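Local coordinates for protein 6-phosphogluconolactonase (PDB 1VL1) that hydrolyses 6-phosphogluconolactone to 6-phosphogluconate, the second step of the oxidative pentose phosphate pathway, at residues D148-A152 against S153-L157; T181-F184 against R185-N188; I203-L206 against T207-L210; P216-F219 against V220-K223. All coordinates share one frame; numbering follows the deposited sequence.

Contact 1: residues D148-A152 against S153-L157; sequences DGHVA and SIFDL
Val151 and Ile154 form an antiparallel hydrogen-bonded pair across a tight two-residue turn, with Ile154 N firmly bonded to Val151 O at 2.7 Å and the return bond, Val151 N to Ile154 O, weak. Beside this pair, His150 and Phe155 point the same way and stack face to face, ring centroids 4.1 Å apart and planes 24° apart. The stack is offset so that Phe155 CE1 sits over the centre of the imidazole, 3.4 Å above its plane, while Phe155 CZ covers the CD2–NE2 side. Asp148 fixes the rotation of that imidazole. Its OD1 accepts from His150 ND1 at 2.7 Å through the syn lone pair, nearly in the ring plane, and from His150 N above the carboxylate plane, which closes an Asx turn. CG of Asp148 lies between its own backbone N and carbonyl carbon (chi1 56°), which brings OD1 within reach of both nitrogens of His150; OD2 then reaches the edge of the Phe155 ring. Gly149 suits the bend between them, because at its backbone angles a CB would press on the preceding carbonyl O. At the turn, Ser153 OG bonds to Asp80 and Arg179, and Ile154 packs on Phe184 and Leu187. An alanine at His150 would remove the imidazole and is likely to leave Asp148 OD1 with a single donor here and a gap over the Phe155 face. With ND1 held by a carboxylate and one face by a phenyl ring, NE2 is presented in a fixed direction; it hydrogen-bonds a bound citrate, probably from the crystallisation liquor, consistent with a pocket at this place.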
loop_
_atom_site.group_PDB
_atom_site.type_symbol
_atom_site.label_atom_id
_atom_site.label_comp_id
_atom_site.label_asym_id
_atom_site.label_seq_id
_atom_site.Cartn_x
_atom_site.Cartn_y
_atom_site.Cartn_z
ATOM N N ASP A 148 -11.416 10.932 2.773
ATOM C CA ASP A 148 -11.018 12.213 2.173
ATOM C C ASP A 148 -10.306 12.100 0.814
ATOM O O ASP A 148 -9.963 13.124 0.201
ATOM C CB ASP A 148 -10.139 13.000 3.143
ATOM C CG ASP A 148 -8.914 12.228 3.596
ATOM O OD1 ASP A 148 -8.667 11.071 3.163
ATOM O OD2 ASP A 148 -8.138 12.713 4.465
ATOM N N GLY A 149 -10.117 10.879 0.298
ATOM C CA GLY A 149 -9.442 10.723 -0.933
ATOM C C GLY A 149 -7.939 10.532 -0.819
ATOM O O GLY A 149 -7.276 10.360 -1.831
ATOM N N HIS A 150 -7.398 10.492 0.417
ATOM C CA HIS A 150 -5.980 10.356 0.589
ATOM C C HIS A 150 -5.510 8.912 0.278
ATOM O O HIS A 150 -6.299 7.958 0.310
ATOM C CB HIS A 150 -5.546 10.847 1.997
ATOM C CG HIS A 150 -5.540 9.791 3.051
ATOM N ND1 HIS A 150 -6.596 9.595 3.916
ATOM C CD2 HIS A 150 -4.587 8.894 3.406
ATOM C CE1 HIS A 150 -6.298 8.602 4.748
ATOM N NE2 HIS A 150 -5.079 8.171 4.473
ATOM N N VAL A 151 -4.257 8.766 -0.112
ATOM C CA VAL A 151 -3.657 7.472 -0.405
ATOM C C VAL A 151 -2.294 7.389 0.261
ATOM O O VAL A 151 -1.619 8.402 0.420
ATOM C CB VAL A 151 -3.552 7.332 -1.921
ATOM C CG1 VAL A 151 -2.649 8.415 -2.522
ATOM C CG2 VAL A 151 -3.130 5.931 -2.322
ATOM N N ALA A 152 -1.917 6.213 0.760
ATOM C CA ALA A 152 -0.696 6.081 1.513
ATOM C C ALA A 152 -0.799 7.085 2.682
ATOM O O ALA A 152 -1.848 7.117 3.324
ATOM C CB ALA A 152 0.569 6.236 0.630
ATOM N N SER A 153 0.209 7.909 2.911
ATOM C CA SER A 153 0.066 9.078 3.806
ATOM C C SER A 153 0.252 10.372 2.998
ATOM O O SER A 153 0.825 11.373 3.484
ATOM C CB SER A 153 0.995 9.014 5.011
ATOM O OG SER A 153 0.509 8.202 6.088
ATOM N N ILE A 154 -0.211 10.331 1.752
ATOM C CA ILE A 154 -0.273 11.528 0.919
ATOM C C ILE A 154 -1.659 12.199 1.109
ATOM O O ILE A 154 -2.683 11.696 0.605
ATOM C CB ILE A 154 -0.059 11.202 -0.542
ATOM C CG1 ILE A 154 1.253 10.439 -0.775
ATOM C CG2 ILE A 154 -0.166 12.490 -1.341
ATOM C CD1 ILE A 154 1.359 9.724 -2.071
ATOM N N PHE A 155 -1.668 13.304 1.835
ATOM C CA PHE A 155 -2.869 14.066 2.157
ATOM C C PHE A 155 -2.957 15.327 1.310
ATOM O O PHE A 155 -4.049 15.842 1.095
ATOM C CB PHE A 155 -2.890 14.455 3.640
ATOM C CG PHE A 155 -3.132 13.271 4.565
ATOM C CD1 PHE A 155 -4.389 12.867 4.892
ATOM C CD2 PHE A 155 -2.089 12.535 5.030
ATOM C CE1 PHE A 155 -4.589 11.762 5.696
ATOM C CE2 PHE A 155 -2.287 11.411 5.799
ATOM C CZ PHE A 155 -3.515 11.022 6.123
ATOM N N ASP A 156 -1.807 15.799 0.848
ATOM C CA ASP A 156 -1.602 17.030 0.084
ATOM C C ASP A 156 -0.871 16.715 -1.229
ATOM O O ASP A 156 0.026 15.883 -1.270
ATOM C CB ASP A 156 -0.775 18.042 0.900
ATOM C CG ASP A 156 -1.568 18.623 2.013
ATOM O OD1 ASP A 156 -2.518 19.359 1.708
ATOM O OD2 ASP A 156 -1.375 18.349 3.196
ATOM N N LEU A 157 -1.196 17.430 -2.297
ATOM C CA LEU A 157 -0.523 17.146 -3.555
ATOM C C LEU A 157 0.981 17.441 -3.521
ATOM O O LEU A 157 1.761 16.704 -4.129
ATOM C CB LEU A 157 -1.214 17.851 -4.743
ATOM C CG LEU A 157 -2.717 17.543 -4.871
ATOM C CD1 LEU A 157 -3.212 18.193 -6.128
ATOM C CD2 LEU A 157 -2.992 16.068 -4.888
#

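Contact 2: residues T181-F184 against R185-N188; sequences TLTF and RALN
Leu182 drops its side chain against the first turn of the helix that follows it, CB lying 4.0 Å from Ala186 CB and CD1 3.9 Å from Leu187 CD2. This is the closely packed, buried part: the two leucine side chains run at a slant to each other, and the small methyl of Ala186 lets the strand end come close. Thr183 is the N-cap where strand 179–182 gives way to helix 184–187. Its OG1, tucked between its own N and carbonyl carbon (chi1 58°), faces back into the helix and takes a weak bond from Ala186 N at 3.3 Å; its stronger partner is the carbonyl of Asn164. Thr183 O receives Leu187 N in a nearly straight 3.0 Å bond, and Phe184 O receives Asn188 N at 2.8 Å. The Phe184 ring meets that of Phe219. Asn188 folds its amide back beside Phe184 O, but its ends serve elsewhere: OD1 accepts from Arg221 N and ND2 donates to Phe219 O. An alanine at Asn188 would probably leave those two backbone groups without their mates and the 219–221 bend less firmly held. Against the leucine side stands exposed Arg185, which runs outward in an extended chain toward solvent, where a salt bridge to Asp163 occupies its tip.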
loop_
_atom_site.group_PDB
_atom_site.type_symbol
_atom_site.label_atom_id
_atom_site.label_comp_id
_atom_site.label_asym_id
_atom_site.label_seq_id
_atom_site.Cartn_x
_atom_site.Cartn_y
_atom_site.Cartn_z
ATOM N N THR A 181 6.018 8.681 3.895
ATOM C CA THR A 181 5.239 8.091 2.830
ATOM C C THR A 181 5.992 7.949 1.543
ATOM O O THR A 181 6.831 8.775 1.196
ATOM C CB THR A 181 3.933 8.944 2.597
ATOM O OG1 THR A 181 3.036 8.265 1.677
ATOM C CG2 THR A 181 4.262 10.266 2.015
ATOM N N LEU A 182 5.681 6.876 0.793
ATOM C CA LEU A 182 6.050 6.872 -0.590
ATOM C C LEU A 182 5.312 7.982 -1.273
ATOM O O LEU A 182 4.221 8.373 -0.842
ATOM C CB LEU A 182 5.623 5.575 -1.266
ATOM C CG LEU A 182 6.345 4.319 -0.827
ATOM C CD1 LEU A 182 5.964 3.079 -1.717
ATOM C CD2 LEU A 182 7.754 4.425 -0.771
ATOM N N THR A 183 5.939 8.503 -2.343
ATOM C CA THR A 183 5.386 9.620 -3.164
ATOM C C THR A 183 4.657 9.074 -4.373
ATOM O O THR A 183 4.652 7.862 -4.654
ATOM C CB THR A 183 6.558 10.464 -3.681
ATOM O OG1 THR A 183 7.439 9.626 -4.429
ATOM C CG2 THR A 183 7.386 11.067 -2.558
ATOM N N PHE A 184 3.965 9.941 -5.106
ATOM C CA PHE A 184 3.418 9.508 -6.388
ATOM C C PHE A 184 4.469 8.830 -7.291
ATOM O O PHE A 184 4.194 7.788 -7.916
ATOM C CB PHE A 184 2.813 10.692 -7.123
ATOM C CG PHE A 184 1.635 11.338 -6.441
ATOM C CD1 PHE A 184 0.719 10.611 -5.675
ATOM C CD2 PHE A 184 1.378 12.689 -6.665
ATOM C CE1 PHE A 184 -0.388 11.208 -5.097
ATOM C CE2 PHE A 184 0.247 13.311 -6.082
ATOM C CZ PHE A 184 -0.643 12.553 -5.282
ATOM N N ARG A 185 5.657 9.410 -7.368
ATOM C CA ARG A 185 6.749 8.836 -8.161
ATOM C C ARG A 185 7.013 7.376 -7.842
ATOM O O ARG A 185 7.064 6.529 -8.761
ATOM C CB ARG A 185 8.004 9.676 -7.943
ATOM C CG ARG A 185 9.206 9.179 -8.594
ATOM C CD ARG A 185 10.299 10.227 -8.484
ATOM N NE ARG A 185 11.610 9.650 -8.729
ATOM C CZ ARG A 185 12.747 10.084 -8.174
ATOM N NH1 ARG A 185 12.754 11.123 -7.327
ATOM N NH2 ARG A 185 13.887 9.459 -8.463
ATOM N N ALA A 186 7.121 7.063 -6.546
ATOM C CA ALA A 186 7.439 5.711 -6.080
ATOM C C ALA A 186 6.250 4.787 -6.387
ATOM O O ALA A 186 6.400 3.695 -6.965
ATOM C CB ALA A 186 7.771 5.722 -4.597
ATOM N N LEU A 187 5.061 5.257 -6.036
ATOM C CA LEU A 187 3.845 4.416 -6.203
ATOM C C LEU A 187 3.611 4.104 -7.669
ATOM O O LEU A 187 3.195 3.001 -8.039
ATOM C CB LEU A 187 2.616 5.081 -5.542
ATOM C CG LEU A 187 2.648 5.105 -3.995
ATOM C CD1 LEU A 187 1.475 5.875 -3.504
ATOM C CD2 LEU A 187 2.564 3.692 -3.482
ATOM N N ASN A 188 3.839 5.102 -8.515
ATOM C CA ASN A 188 3.598 4.970 -9.937
ATOM C C ASN A 188 4.629 4.135 -10.715
ATOM O O ASN A 188 4.472 3.875 -11.907
ATOM C CB ASN A 188 3.377 6.382 -10.512
ATOM C CG ASN A 188 2.028 6.984 -10.131
ATOM O OD1 ASN A 188 1.158 6.298 -9.614
ATOM N ND2 ASN A 188 1.873 8.282 -10.361
#

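Contact 3: residues I203-L206 against T207-L210; sequences INRL and TEIL
Arg205 and Glu208, one helical turn apart, lie alongside each other and join in a two-pronged salt bridge. The arginine gets there by folding: it is bent at chi2 and again at chi3, so that a chain leaving its CA away from the following turn comes back with its guanidinium beside Glu208. Glu208 instead stays extended beyond CG. The grip is side-on, with Arg205 NE 2.8 Å from Glu208 OE1 and Arg205 NH2 2.9 Å from OE2. Both bonds are straight and leave close to the guanidinium plane, yet each oxygen is met from above the carboxylate plane, since the two flat groups are turned 42° apart. The remaining nitrogen, NH1, is taken by Glu201 and by the carbonyl of Pro147, and the Arg205 side chain also touches Leu215.

The stretch belongs to helix 200–210, the crossover helix of a beta-alpha-beta unit between parallel strands 192–198 and 225–231. The Leu206 side chain packs on Trp228 and Val230 of the second strand; Ile209 joins it on Trp228, and Leu206 CD1 comes within 4.4 Å of Ile209 CB. Branched and long aliphatic residues thus suit the buried side. Thr207 stands on the more polar side. With chi1 at 63°, its hydroxyl bends back along the helix and donates to Asn204 O at 2.6 Å, which also accepts Glu208 N at 3.1 Å. Thr207 CG2 is thereby swung toward the preceding turn, where it lies 3.3 Å from Ile203 O. Backbone bonds from Ile209 N to Arg205 O and from Leu210 N to Leu206 O run alongside.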
loop_
_atom_site.group_PDB
_atom_site.type_symbol
_atom_site.label_atom_id
_atom_site.label_comp_id
_atom_site.label_asym_id
_atom_site.label_seq_id
_atom_site.Cartn_x
_atom_site.Cartn_y
_atom_site.Cartn_z
ATOM N N ILE A 203 -17.045 5.422 -1.923
ATOM C CA ILE A 203 -17.672 5.426 -3.257
ATOM C C ILE A 203 -17.879 6.864 -3.756
ATOM O O ILE A 203 -17.599 7.198 -4.905
ATOM C CB ILE A 203 -19.014 4.639 -3.252
ATOM C CG1 ILE A 203 -18.735 3.149 -3.095
ATOM C CG2 ILE A 203 -19.737 4.892 -4.547
ATOM C CD1 ILE A 203 -19.898 2.361 -2.688
ATOM N N ASN A 204 -18.299 7.748 -2.870
ATOM C CA ASN A 204 -18.496 9.141 -3.255
ATOM C C ASN A 204 -17.161 9.703 -3.741
ATOM O O ASN A 204 -17.075 10.343 -4.807
ATOM C CB ASN A 204 -19.004 9.984 -2.072
ATOM C CG ASN A 204 -20.434 9.743 -1.751
ATOM O OD1 ASN A 204 -21.221 9.405 -2.618
ATOM N ND2 ASN A 204 -20.798 9.945 -0.481
ATOM N N ARG A 205 -16.096 9.440 -2.986
ATOM C CA ARG A 205 -14.776 9.930 -3.397
ATOM C C ARG A 205 -14.350 9.325 -4.742
ATOM O O ARG A 205 -13.808 10.025 -5.597
ATOM C CB ARG A 205 -13.695 9.618 -2.377
ATOM C CG ARG A 205 -13.874 10.274 -1.034
ATOM C CD ARG A 205 -13.755 11.796 -1.006
ATOM N NE ARG A 205 -14.999 12.442 -1.328
ATOM C CZ ARG A 205 -16.056 12.498 -0.516
ATOM N NH1 ARG A 205 -16.031 11.943 0.695
ATOM N NH2 ARG A 205 -17.157 13.113 -0.907
ATOM N N LEU A 206 -14.596 8.021 -4.926
ATOM C CA LEU A 206 -14.312 7.412 -6.220
ATOM C C LEU A 206 -15.098 8.058 -7.344
ATOM O O LEU A 206 -14.564 8.302 -8.437
ATOM C CB LEU A 206 -14.526 5.908 -6.201
ATOM C CG LEU A 206 -14.322 5.242 -7.582
ATOM C CD1 LEU A 206 -12.890 5.386 -8.059
ATOM C CD2 LEU A 206 -14.661 3.789 -7.400
ATOM N N THR A 207 -16.370 8.404 -7.119
ATOM C CA THR A 207 -17.100 9.107 -8.198
ATOM C C THR A 207 -16.487 10.465 -8.548
ATOM O O THR A 207 -16.494 10.854 -9.683
ATOM C CB THR A 207 -18.574 9.270 -7.920
ATOM O OG1 THR A 207 -18.805 10.067 -6.763
ATOM C CG2 THR A 207 -19.252 7.877 -7.693
ATOM N N GLU A 208 -15.967 11.159 -7.535
ATOM C CA GLU A 208 -15.261 12.408 -7.762
ATOM C C GLU A 208 -14.000 12.183 -8.604
ATOM O O GLU A 208 -13.727 12.952 -9.531
ATOM C CB GLU A 208 -14.952 13.067 -6.406
ATOM C CG GLU A 208 -16.217 13.474 -5.641
ATOM C CD GLU A 208 -15.983 13.907 -4.190
ATOM O OE1 GLU A 208 -14.852 13.859 -3.691
ATOM O OE2 GLU A 208 -16.989 14.264 -3.550
ATOM N N ILE A 209 -13.272 11.107 -8.325
ATOM C CA ILE A 209 -12.086 10.700 -9.104
ATOM C C ILE A 209 -12.455 10.418 -10.570
ATOM O O ILE A 209 -11.752 10.839 -11.498
ATOM C CB ILE A 209 -11.395 9.497 -8.422
ATOM C CG1 ILE A 209 -10.633 10.025 -7.202
ATOM C CG2 ILE A 209 -10.428 8.834 -9.328
ATOM C CD1 ILE A 209 -10.299 8.999 -6.172
ATOM N N LEU A 210 -13.588 9.757 -10.775
ATOM C CA LEU A 210 -14.088 9.532 -12.144
ATOM C C LEU A 210 -14.438 10.816 -12.889
ATOM O O LEU A 210 -14.515 10.838 -14.128
ATOM C CB LEU A 210 -15.311 8.577 -12.145
ATOM C CG LEU A 210 -15.063 7.161 -11.609
ATOM C CD1 LEU A 210 -16.278 6.290 -11.675
ATOM C CD2 LEU A 210 -13.892 6.506 -12.330
#

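Contact 4: residues P216-F219 against V220-K223; sequences PAYF and VRGK
Tyr218 and Arg221 meet in a cation-pi contact, the guanidinium standing almost upright on the ring with their planes 86° apart. Arg221 NH2 comes down over one face, 3.3 Å from Tyr218 CE1 and offset toward the rim, while Arg221 CZ lies 4.9 Å from the ring centroid. The tyrosine ring, with CG anti to its own backbone N (chi1 178°), lies beside its carbonyl, and Arg221 doubles back at chi2 to reach both; the tyrosine hydroxyl bonds to Asp212.

Among the hydrogen bonds, Tyr218 O is gripped twice by the same guanidinium. NH2 donates at 2.9 Å, approaching in the carbonyl plane, and NE adds a weak bond to Tyr218 O at 3.0 Å. A weak backbone bond from Val220 N to Ala217 O continues the 3-10 turn begun by Phe219 N and Pro216 O. One water links the turn to the outgoing chain: it donates to Ala217 O and Val220 O, both at 2.7 Å, and accepts weakly from Arg221 NE.

Apolar packing makes up the rest. Val220 is buried against Leu187, Val193 and Phe195, where a compact branched residue fits, and Ala217 is small enough to sit against Phe195 and Ile209. The Tyr218 ring turns its edge to the Phe219 face, CD2 of Tyr218 3.6 Å above the centre of the Phe219 ring.

A 3-10 turn ends with a carbonyl that the helix itself does not use. Here the cation of Arg221 satisfies Tyr218 O while resting on the electron-rich tyrosine face, so one exposed side chain ties the 3-10 turn to the chain that leaves it, within the loop between helix 200–210 and strand 225–231.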
loop_
_atom_site.group_PDB
_atom_site.type_symbol
_atom_site.label_atom_id
_atom_site.label_comp_id
_atom_site.label_asym_id
_atom_site.label_seq_id
_atom_site.Cartn_x
_atom_site.Cartn_y
_atom_site.Cartn_z
ATOM N N PRO A 216 -5.771 12.997 -3.834
ATOM C CA PRO A 216 -4.488 12.272 -3.966
ATOM C C PRO A 216 -4.586 10.947 -4.756
ATOM O O PRO A 216 -3.712 10.656 -5.573
ATOM C CB PRO A 216 -4.051 12.061 -2.523
ATOM C CG PRO A 216 -4.548 13.358 -1.875
ATOM C CD PRO A 216 -5.943 13.519 -2.451
ATOM N N ALA A 217 -5.595 10.139 -4.438
ATOM C CA ALA A 217 -5.747 8.855 -5.091
ATOM C C ALA A 217 -5.886 8.947 -6.582
ATOM O O ALA A 217 -5.633 7.954 -7.308
ATOM C CB ALA A 217 -6.870 8.090 -4.507
ATOM N N TYR A 218 -6.394 10.070 -7.073
ATOM C CA TYR A 218 -6.529 10.303 -8.535
ATOM C C TYR A 218 -5.205 10.146 -9.250
ATOM O O TYR A 218 -5.191 9.722 -10.387
ATOM C CB TYR A 218 -7.037 11.720 -8.820
ATOM C CG TYR A 218 -7.161 12.080 -10.265
ATOM C CD1 TYR A 218 -8.207 11.598 -11.040
ATOM C CD2 TYR A 218 -6.218 12.926 -10.865
ATOM C CE1 TYR A 218 -8.315 11.956 -12.379
ATOM C CE2 TYR A 218 -6.342 13.326 -12.158
ATOM C CZ TYR A 218 -7.369 12.796 -12.930
ATOM O OH TYR A 218 -7.520 13.175 -14.249
ATOM N N PHE A 219 -4.095 10.437 -8.573
ATOM C CA PHE A 219 -2.778 10.473 -9.269
ATOM C C PHE A 219 -1.985 9.206 -9.223
ATOM O O PHE A 219 -0.898 9.154 -9.819
ATOM C CB PHE A 219 -1.935 11.643 -8.750
ATOM C CG PHE A 219 -2.568 12.979 -8.985
ATOM C CD1 PHE A 219 -2.494 13.607 -10.227
ATOM C CD2 PHE A 219 -3.288 13.578 -7.986
ATOM C CE1 PHE A 219 -3.119 14.798 -10.460
ATOM C CE2 PHE A 219 -3.934 14.807 -8.228
ATOM C CZ PHE A 219 -3.821 15.419 -9.451
ATOM N N VAL A 220 -2.502 8.172 -8.566
ATOM C CA VAL A 220 -1.766 6.929 -8.389
ATOM C C VAL A 220 -2.348 5.908 -9.358
ATOM O O VAL A 220 -3.530 5.520 -9.281
ATOM C CB VAL A 220 -1.796 6.375 -6.936
ATOM C CG1 VAL A 220 -1.006 5.107 -6.864
ATOM C CG2 VAL A 220 -1.170 7.326 -6.016
ATOM N N ARG A 221 -1.519 5.505 -10.309
ATOM C CA ARG A 221 -1.916 4.596 -11.373
ATOM C C ARG A 221 -0.868 3.558 -11.609
ATOM O O ARG A 221 0.342 3.860 -11.566
ATOM C CB ARG A 221 -2.128 5.354 -12.658
ATOM C CG ARG A 221 -3.102 6.491 -12.590
ATOM C CD ARG A 221 -4.554 6.096 -12.424
ATOM N NE ARG A 221 -5.366 7.325 -12.253
ATOM C CZ ARG A 221 -5.985 8.002 -13.195
ATOM N NH1 ARG A 221 -5.938 7.601 -14.470
ATOM N NH2 ARG A 221 -6.653 9.114 -12.864
ATOM N N GLY A 222 -1.292 2.335 -11.918
ATOM C CA GLY A 222 -0.366 1.293 -12.311
ATOM C C GLY A 222 0.152 1.513 -13.733
ATOM O O GLY A 222 -0.520 2.080 -14.581
ATOM N N LYS A 223 1.386 1.111 -13.998
ATOM C CA LYS A 223 1.917 1.256 -15.334
ATOM C C LYS A 223 1.171 0.386 -16.351
ATOM O O LYS A 223 1.061 0.748 -17.537
ATOM C CB LYS A 223 3.361 0.812 -15.394
ATOM C CG LYS A 223 4.320 1.625 -14.647
ATOM C CD LYS A 223 5.667 0.913 -14.799
ATOM C CE LYS A 223 6.746 1.523 -13.979
ATOM N NZ LYS A 223 8.004 0.721 -14.097
HETATM O O HOH W 1 -6.012 6.436 -9.473
#

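Contact 2 is the most buried of the four and relies on leucine packing and a helix cap. Contacts 1, 3 and 4 are all partly buried: contact 3, farthest from the chain centre, combines a charged pair with an apolar face on the sheet, while 1 and 4 lie in loops, one built on an aromatic stack and a carboxylate, the other on an arginine over a tyrosine. Contacts 1 and 4 each touch all the others: Gly149 O receives Ala217 N, Gly149 packs on Arg205, contact 2 reaches contact 4 through Asn188, and Ser153 N meets Thr181 OG1. Contacts 2 and 3 stay about 10 Å apart at their nearest atoms.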